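Local coordinates for protein methylmalonyl-CoA carboxyltransferase 12S subunit (Propionibacterium freudenreichii, PDB 1ON3) that catalyses the transfer of the carboxyl group of methylmalonyl-CoA to the biotin of the 1.3S subunit, as the hexameric core of transcarboxylase, at residues N267-I281 with V292-D304. Numbering follows the deposited sequence.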
ATOM      1  N   ASN E 267      23.640 -25.604  11.843  1.00 16.69           N
ATOM      2  CA  ASN E 267      24.943 -25.920  12.447  1.00 20.29           C
ATOM      3  C   ASN E 267      25.924 -24.754  12.403  1.00 18.09           C
ATOM      4  O   ASN E 267      27.008 -24.875  11.843  1.00 17.23           O
ATOM      5  CB  ASN E 267      25.573 -27.108  11.719  1.00 23.95           C
ATOM      6  CG  ASN E 267      24.776 -28.386  11.886  1.00 34.43           C
ATOM      7  OD1 ASN E 267      24.870 -29.299  11.064  1.00 36.70           O
ATOM      8  ND2 ASN E 267      24.000 -28.466  12.962  1.00 34.05           N
ATOM      9  N   PRO E 268      25.570 -23.626  13.030  1.00 18.75           N
ATOM     10  CA  PRO E 268      26.423 -22.437  13.044  1.00 20.54           C
ATOM     11  C   PRO E 268      27.803 -22.614  13.648  1.00 24.28           C
ATOM     12  O   PRO E 268      27.951 -23.176  14.737  1.00 24.81           O
ATOM     13  CB  PRO E 268      25.598 -21.421  13.836  1.00 20.01           C
ATOM     14  CG  PRO E 268      24.180 -21.931  13.724  1.00 22.02           C
ATOM     15  CD  PRO E 268      24.353 -23.408  13.830  1.00 19.00           C
ATOM     16  N   ASN E 269      28.815 -22.143  12.931  1.00 19.74           N
ATOM     17  CA  ASN E 269      30.186 -22.186  13.424  1.00 22.84           C
ATOM     18  C   ASN E 269      30.459 -20.701  13.665  1.00 27.34           C
ATOM     19  O   ASN E 269      30.461 -19.905  12.720  1.00 23.79           O
ATOM     20  CB  ASN E 269      31.138 -22.735  12.362  1.00 26.40           C
ATOM     21  CG  ASN E 269      32.543 -22.933  12.885  1.00 27.06           C
ATOM     22  OD1 ASN E 269      33.164 -22.006  13.392  1.00 31.28           O
ATOM     23  ND2 ASN E 269      33.055 -24.151  12.761  1.00 36.77           N
ATOM     24  N   ASN E 270      30.665 -20.314  14.919  1.00 26.39           N
ATOM     25  CA  ASN E 270      30.887 -18.901  15.203  1.00 30.08           C
ATOM     26  C   ASN E 270      32.334 -18.481  15.371  1.00 24.56           C
ATOM     27  O   ASN E 270      32.613 -17.321  15.665  1.00 26.54           O
ATOM     28  CB  ASN E 270      30.069 -18.472  16.420  1.00 32.47           C
ATOM     29  CG  ASN E 270      28.581 -18.670  16.211  1.00 35.12           C
ATOM     30  OD1 ASN E 270      27.988 -18.106  15.287  1.00 32.73           O
ATOM     31  ND2 ASN E 270      27.970 -19.480  17.066  1.00 41.13           N
ATOM     32  N   ASP E 271      33.262 -19.403  15.175  1.00 26.62           N
ATOM     33  CA  ASP E 271      34.658 -19.028  15.296  1.00 30.41           C
ATOM     34  C   ASP E 271      35.098 -18.300  14.029  1.00 28.91           C
ATOM     35  O   ASP E 271      34.902 -18.793  12.917  1.00 26.75           O
ATOM     36  CB  ASP E 271      35.552 -20.248  15.498  1.00 30.53           C
ATOM     37  CG  ASP E 271      37.016 -19.862  15.640  1.00 38.72           C
ATOM     38  OD1 ASP E 271      37.341 -19.129  16.600  1.00 42.75           O
ATOM     39  OD2 ASP E 271      37.837 -20.270  14.792  1.00 36.79           O
ATOM     40  N   VAL E 272      35.688 -17.125  14.207  1.00 24.60           N
ATOM     41  CA  VAL E 272      36.164 -16.343  13.079  1.00 26.42           C
ATOM     42  C   VAL E 272      37.629 -15.970  13.279  1.00 25.22           C
ATOM     43  O   VAL E 272      38.110 -14.982  12.724  1.00 23.80           O
ATOM     44  CB  VAL E 272      35.309 -15.059  12.881  1.00 26.96           C
ATOM     45  CG1 VAL E 272      33.914 -15.440  12.395  1.00 21.88           C
ATOM     46  CG2 VAL E 272      35.208 -14.285  14.185  1.00 26.53           C
ATOM     47  N   SER E 273      38.335 -16.784  14.062  1.00 24.24           N
ATOM     48  CA  SER E 273      39.745 -16.542  14.350  1.00 24.25           C
ATOM     49  C   SER E 273      40.531 -16.487  13.047  1.00 25.68           C
ATOM     50  O   SER E 273      40.100 -17.028  12.031  1.00 25.86           O
ATOM     51  CB  SER E 273      40.299 -17.646  15.256  1.00 26.53           C
ATOM     52  OG  SER E 273      40.168 -18.915  14.647  1.00 32.03           O
ATOM     53  N   PRO E 274      41.692 -15.815  13.059  1.00 23.73           N
ATOM     54  CA  PRO E 274      42.510 -15.707  11.846  1.00 22.75           C
ATOM     55  C   PRO E 274      43.026 -17.054  11.370  1.00 24.70           C
ATOM     56  O   PRO E 274      43.182 -17.973  12.167  1.00 28.36           O
ATOM     57  CB  PRO E 274      43.656 -14.791  12.283  1.00 22.54           C
ATOM     58  CG  PRO E 274      43.026 -13.933  13.347  1.00 23.59           C
ATOM     59  CD  PRO E 274      42.225 -14.957  14.133  1.00 17.16           C
ATOM     60  N   ASN E 275      43.255 -17.179  10.067  1.00 20.37           N
ATOM     61  CA  ASN E 275      43.815 -18.399   9.506  1.00 23.50           C
ATOM     62  C   ASN E 275      44.900 -17.942   8.543  1.00 25.55           C
ATOM     63  O   ASN E 275      44.616 -17.521   7.423  1.00 25.62           O
ATOM     64  CB  ASN E 275      42.772 -19.225   8.753  1.00 25.36           C
ATOM     65  CG  ASN E 275      43.316 -20.581   8.327  1.00 25.90           C
ATOM     66  OD1 ASN E 275      44.525 -20.752   8.178  1.00 26.37           O
ATOM     67  ND2 ASN E 275      42.430 -21.545   8.125  1.00 27.93           N
ATOM     68  N   THR E 276      46.147 -18.023   8.987  1.00 20.81           N
ATOM     69  CA  THR E 276      47.277 -17.582   8.186  1.00 24.15           C
ATOM     70  C   THR E 276      47.510 -18.353   6.895  1.00 23.01           C
ATOM     71  O   THR E 276      48.210 -17.867   6.010  1.00 21.93           O
ATOM     72  CB  THR E 276      48.571 -17.618   9.016  1.00 25.02           C
ATOM     73  OG1 THR E 276      48.816 -18.964   9.435  1.00 21.33           O
ATOM     74  CG2 THR E 276      48.431 -16.720  10.247  1.00 25.79           C
ATOM     75  N   GLU E 277      46.933 -19.547   6.778  1.00 23.82           N
ATOM     76  CA  GLU E 277      47.114 -20.334   5.568  1.00 23.34           C
ATOM     77  C   GLU E 277      46.530 -19.605   4.369  1.00 20.87           C
ATOM     78  O   GLU E 277      46.968 -19.814   3.245  1.00 19.80           O
ATOM     79  CB  GLU E 277      46.452 -21.708   5.694  1.00 29.81           C
ATOM     80  CG  GLU E 277      47.025 -22.580   6.796  1.00 37.89           C
ATOM     81  CD  GLU E 277      46.417 -23.973   6.809  1.00 45.58           C
ATOM     82  OE1 GLU E 277      46.776 -24.791   5.935  1.00 49.03           O
ATOM     83  OE2 GLU E 277      45.569 -24.245   7.687  1.00 47.40           O
ATOM     84  N   LEU E 278      45.552 -18.738   4.619  1.00 21.17           N
ATOM     85  CA  LEU E 278      44.919 -17.968   3.547  1.00 20.54           C
ATOM     86  C   LEU E 278      45.906 -17.016   2.862  1.00 24.83           C
ATOM     87  O   LEU E 278      45.703 -16.616   1.710  1.00 17.88           O
ATOM     88  CB  LEU E 278      43.747 -17.167   4.102  1.00 17.95           C
ATOM     89  CG  LEU E 278      42.432 -17.928   4.286  1.00 23.78           C
ATOM     90  CD1 LEU E 278      41.495 -17.156   5.223  1.00 18.29           C
ATOM     91  CD2 LEU E 278      41.794 -18.151   2.899  1.00 20.57           C
ATOM     92  N   ARG E 279      46.971 -16.646   3.570  1.00 19.36           N
ATOM     93  CA  ARG E 279      47.968 -15.752   2.990  1.00 22.31           C
ATOM     94  C   ARG E 279      48.768 -16.445   1.907  1.00 17.92           C
ATOM     95  O   ARG E 279      49.395 -15.787   1.079  1.00 23.89           O
ATOM     96  CB  ARG E 279      48.960 -15.285   4.050  1.00 19.91           C
ATOM     97  CG  ARG E 279      48.384 -14.439   5.151  1.00 24.17           C
ATOM     98  CD  ARG E 279      49.444 -14.219   6.213  1.00 22.09           C
ATOM     99  NE  ARG E 279      48.913 -13.482   7.354  1.00 21.48           N
ATOM    100  CZ  ARG E 279      49.475 -13.476   8.559  1.00 21.55           C
ATOM    101  NH1 ARG E 279      50.585 -14.168   8.774  1.00 25.70           N
ATOM    102  NH2 ARG E 279      48.918 -12.792   9.550  1.00 22.55           N
ATOM    103  N   ASP E 280      48.751 -17.773   1.898  1.00 24.13           N
ATOM    104  CA  ASP E 280      49.570 -18.492   0.925  1.00 26.75           C
ATOM    105  C   ASP E 280      48.874 -19.152  -0.251  1.00 26.49           C
ATOM    106  O   ASP E 280      49.536 -19.667  -1.152  1.00 30.74           O
ATOM    107  CB  ASP E 280      50.409 -19.533   1.666  1.00 31.36           C
ATOM    108  CG  ASP E 280      51.122 -18.948   2.870  1.00 33.25           C
ATOM    109  OD1 ASP E 280      51.796 -17.912   2.705  1.00 34.22           O
ATOM    110  OD2 ASP E 280      51.005 -19.516   3.976  1.00 36.87           O
ATOM    111  N   ILE E 281      47.550 -19.130  -0.262  1.00 22.70           N
ATOM    112  CA  ILE E 281      46.815 -19.774  -1.337  1.00 22.17           C
ATOM    113  C   ILE E 281      46.943 -19.051  -2.668  1.00 21.75           C
ATOM    114  O   ILE E 281      47.146 -19.687  -3.702  1.00 22.56           O
ATOM    115  CB  ILE E 281      45.326 -19.904  -0.977  1.00 21.76           C
ATOM    116  CG1 ILE E 281      45.179 -20.725   0.305  1.00 26.94           C
ATOM    117  CG2 ILE E 281      44.575 -20.560  -2.122  1.00 21.72           C
ATOM    118  CD1 ILE E 281      43.770 -20.732   0.891  1.00 26.35           C
ATOM    119  N   VAL E 292      40.355 -21.463  -6.485  1.00 16.03           N
ATOM    120  CA  VAL E 292      39.698 -20.533  -5.580  1.00 11.31           C
ATOM    121  C   VAL E 292      38.839 -21.211  -4.509  1.00  9.04           C
ATOM    122  O   VAL E 292      38.510 -20.600  -3.499  1.00 16.92           O
ATOM    123  CB  VAL E 292      38.855 -19.501  -6.382  1.00 14.05           C
ATOM    124  CG1 VAL E 292      37.609 -20.162  -6.974  1.00 13.42           C
ATOM    125  CG2 VAL E 292      38.492 -18.322  -5.493  1.00 12.28           C
ATOM    126  N   ARG E 293      38.483 -22.475  -4.713  1.00 12.45           N
ATOM    127  CA  ARG E 293      37.677 -23.165  -3.718  1.00 13.55           C
ATOM    128  C   ARG E 293      38.517 -23.444  -2.472  1.00 17.72           C
ATOM    129  O   ARG E 293      37.976 -23.729  -1.412  1.00 15.16           O
ATOM    130  CB  ARG E 293      37.091 -24.455  -4.301  1.00 14.04           C
ATOM    131  CG  ARG E 293      36.008 -24.172  -5.362  1.00 14.83           C
ATOM    132  CD  ARG E 293      35.686 -25.409  -6.186  1.00 13.19           C
ATOM    133  NE  ARG E 293      36.836 -25.850  -6.983  1.00 20.09           N
ATOM    134  CZ  ARG E 293      36.754 -26.691  -8.011  1.00 21.12           C
ATOM    135  NH1 ARG E 293      35.573 -27.184  -8.378  1.00 15.99           N
ATOM    136  NH2 ARG E 293      37.850 -27.051  -8.667  1.00 18.99           N
ATOM    137  N   ASP E 294      39.839 -23.360  -2.598  1.00 16.80           N
ATOM    138  CA  ASP E 294      40.692 -23.554  -1.426  1.00 19.18           C
ATOM    139  C   ASP E 294      40.516 -22.342  -0.517  1.00 17.11           C
ATOM    140  O   ASP E 294      40.631 -22.444   0.706  1.00 20.47           O
ATOM    141  CB  ASP E 294      42.165 -23.721  -1.830  1.00 17.07           C
ATOM    142  CG  ASP E 294      42.436 -25.068  -2.466  1.00 20.02           C
ATOM    143  OD1 ASP E 294      41.712 -26.036  -2.149  1.00 26.36           O
ATOM    144  OD2 ASP E 294      43.372 -25.167  -3.270  1.00 18.05           O
ATOM    145  N   VAL E 295      40.231 -21.188  -1.115  1.00 12.92           N
ATOM    146  CA  VAL E 295      39.999 -19.986  -0.333  1.00 12.76           C
ATOM    147  C   VAL E 295      38.623 -20.144   0.308  1.00 14.69           C
ATOM    148  O   VAL E 295      38.448 -19.905   1.503  1.00 15.97           O
ATOM    149  CB  VAL E 295      39.999 -18.721  -1.210  1.00 13.84           C
ATOM    150  CG1 VAL E 295      39.586 -17.520  -0.374  1.00 16.91           C
ATOM    151  CG2 VAL E 295      41.400 -18.504  -1.824  1.00 14.81           C
ATOM    152  N   ILE E 296      37.650 -20.566  -0.494  1.00 12.54           N
ATOM    153  CA  ILE E 296      36.290 -20.754  -0.000  1.00 10.74           C
ATOM    154  C   ILE E 296      36.271 -21.704   1.191  1.00 11.21           C
ATOM    155  O   ILE E 296      35.672 -21.399   2.213  1.00 14.23           O
ATOM    156  CB  ILE E 296      35.353 -21.317  -1.114  1.00 10.04           C
ATOM    157  CG1 ILE E 296      35.208 -20.277  -2.238  1.00 12.03           C
ATOM    158  CG2 ILE E 296      33.976 -21.696  -0.512  1.00 14.90           C
ATOM    159  CD1 ILE E 296      34.382 -20.746  -3.463  1.00 12.95           C
ATOM    160  N   ALA E 297      36.927 -22.855   1.055  1.00 12.99           N
ATOM    161  CA  ALA E 297      36.944 -23.852   2.122  1.00 14.24           C
ATOM    162  C   ALA E 297      37.440 -23.298   3.448  1.00 16.90           C
ATOM    163  O   ALA E 297      36.959 -23.694   4.514  1.00 17.19           O
ATOM    164  CB  ALA E 297      37.790 -25.047   1.715  1.00 16.95           C
ATOM    165  N   LYS E 298      38.391 -22.373   3.392  1.00 17.82           N
ATOM    166  CA  LYS E 298      38.931 -21.793   4.617  1.00 21.59           C
ATOM    167  C   LYS E 298      38.118 -20.654   5.210  1.00 21.73           C
ATOM    168  O   LYS E 298      38.394 -20.222   6.331  1.00 22.08           O
ATOM    169  CB  LYS E 298      40.375 -21.340   4.393  1.00 20.85           C
ATOM    170  CG  LYS E 298      41.297 -22.504   4.073  1.00 24.60           C
ATOM    171  CD  LYS E 298      42.748 -22.087   3.942  1.00 32.66           C
ATOM    172  CE  LYS E 298      43.604 -23.289   3.559  1.00 36.75           C
ATOM    173  NZ  LYS E 298      43.417 -24.434   4.501  1.00 40.23           N
ATOM    174  N   ILE E 299      37.108 -20.169   4.493  1.00 18.24           N
ATOM    175  CA  ILE E 299      36.325 -19.075   5.039  1.00 14.72           C
ATOM    176  C   ILE E 299      34.877 -19.414   5.388  1.00 15.06           C
ATOM    177  O   ILE E 299      34.251 -18.708   6.176  1.00 15.34           O
ATOM    178  CB  ILE E 299      36.348 -17.847   4.112  1.00 20.20           C
ATOM    179  CG1 ILE E 299      35.709 -18.173   2.767  1.00 21.61           C
ATOM    180  CG2 ILE E 299      37.797 -17.407   3.886  1.00 25.99           C
ATOM    181  CD1 ILE E 299      35.575 -16.959   1.861  1.00 25.80           C
ATOM    182  N   VAL E 300      34.342 -20.491   4.825  1.00 14.88           N
ATOM    183  CA  VAL E 300      32.961 -20.866   5.124  1.00 11.62           C
ATOM    184  C   VAL E 300      32.908 -21.895   6.253  1.00 14.64           C
ATOM    185  O   VAL E 300      33.877 -22.622   6.488  1.00 12.67           O
ATOM    186  CB  VAL E 300      32.236 -21.439   3.863  1.00 13.16           C
ATOM    187  CG1 VAL E 300      32.317 -20.439   2.730  1.00 13.81           C
ATOM    188  CG2 VAL E 300      32.844 -22.760   3.435  1.00 14.05           C
ATOM    189  N   ASP E 301      31.769 -21.949   6.947  1.00 17.90           N
ATOM    190  CA  ASP E 301      31.583 -22.873   8.065  1.00 14.66           C
ATOM    191  C   ASP E 301      31.955 -24.308   7.735  1.00 17.29           C
ATOM    192  O   ASP E 301      31.441 -24.889   6.786  1.00 16.55           O
ATOM    193  CB  ASP E 301      30.123 -22.867   8.549  1.00 13.22           C
ATOM    194  CG  ASP E 301      29.759 -21.627   9.352  1.00 19.94           C
ATOM    195  OD1 ASP E 301      28.642 -21.616   9.929  1.00 19.23           O
ATOM    196  OD2 ASP E 301      30.570 -20.675   9.411  1.00 16.68           O
ATOM    197  N   TRP E 302      32.839 -24.889   8.535  1.00 15.87           N
ATOM    198  CA  TRP E 302      33.246 -26.281   8.347  1.00 16.55           C
ATOM    199  C   TRP E 302      33.858 -26.608   6.983  1.00 14.69           C
ATOM    200  O   TRP E 302      34.063 -27.782   6.664  1.00 14.93           O
ATOM    201  CB  TRP E 302      32.042 -27.204   8.568  1.00 15.82           C
ATOM    202  CG  TRP E 302      31.121 -26.749   9.654  1.00 20.55           C
ATOM    203  CD1 TRP E 302      29.866 -26.230   9.505  1.00 20.16           C
ATOM    204  CD2 TRP E 302      31.378 -26.783  11.061  1.00 19.56           C
ATOM    205  NE1 TRP E 302      29.322 -25.940  10.736  1.00 24.72           N
ATOM    206  CE2 TRP E 302      30.230 -26.269  11.708  1.00 22.38           C
ATOM    207  CE3 TRP E 302      32.467 -27.199  11.838  1.00 26.99           C
ATOM    208  CZ2 TRP E 302      30.141 -26.160  13.098  1.00 26.86           C
ATOM    209  CZ3 TRP E 302      32.378 -27.091  13.223  1.00 28.81           C
ATOM    210  CH2 TRP E 302      31.221 -26.577  13.835  1.00 28.49           C
ATOM    211  N   GLY E 303      34.155 -25.589   6.183  1.00 14.96           N
ATOM    212  CA  GLY E 303      34.713 -25.825   4.856  1.00 15.25           C
ATOM    213  C   GLY E 303      33.671 -26.440   3.924  1.00 18.68           C
ATOM    214  O   GLY E 303      33.987 -26.915   2.824  1.00 18.98           O
ATOM    215  N   ASP E 304      32.418 -26.411   4.359  1.00 16.26           N
ATOM    216  CA  ASP E 304      31.321 -27.002   3.602  1.00 18.08           C
ATOM    217  C   ASP E 304      30.689 -26.076   2.567  1.00 16.50           C
ATOM    218  O   ASP E 304      30.397 -24.916   2.841  1.00 15.21           O
ATOM    219  CB  ASP E 304      30.240 -27.495   4.579  1.00 17.52           C
ATOM    220  CG  ASP E 304      29.087 -28.179   3.882  1.00 16.19           C
ATOM    221  OD1 ASP E 304      27.967 -27.634   3.901  1.00 19.91           O
ATOM    222  OD2 ASP E 304      29.296 -29.264   3.306  1.00 18.98           O
TER
HETATM  223  O   HOH W   1      39.743 -21.689   8.328  1.00 31.62           O
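In the C-terminal carboxyltransferase half, whose family belongs to the ClpP/crotonase clan, segment 267-281 runs past helix 293-299 and the turn after it, the backbones nearest at Asn269 and Asp301 (5.6 Å, CA to CA) and at Leu278 and Val295 (6.6 Å). Asn269 N donates to Asp301 OD1 (3.1 Å), meeting it from above the carboxylate plane. Asp301 OD1 also takes Gly325 N, and OD2 takes Asn324 N and pairs with Arg496 of helix 495-505; an alanine in place of Asp301 would probably leave Asn269 N without its acceptor and the Arg496 guanidinium without this countercharge. Asn269 CG lies anti to the backbone N (chi1 -174°), which carries ND2 over one face of the Trp302 indole, the amide and ring planes 66° apart, while CB makes a CH-pi contact with the six-membered ring. Farther along, apolar side chains pack: Leu278 CD2 against Val295 CG1, and Ile281 CG2 against Val295 CG2 at 3.8 Å. Lys298 CD presses on Ile281 CD1 (3.5 Å, tighter than usual carbon contact), and the chain then bends at its end to form a long salt bridge between NZ and Glu277 OE1 (3.7 Å). A water links Asn275 ND2 to Lys298 O. In the Trp302 ring plane, NE1 donates to Asn267 O at 2.8 Å.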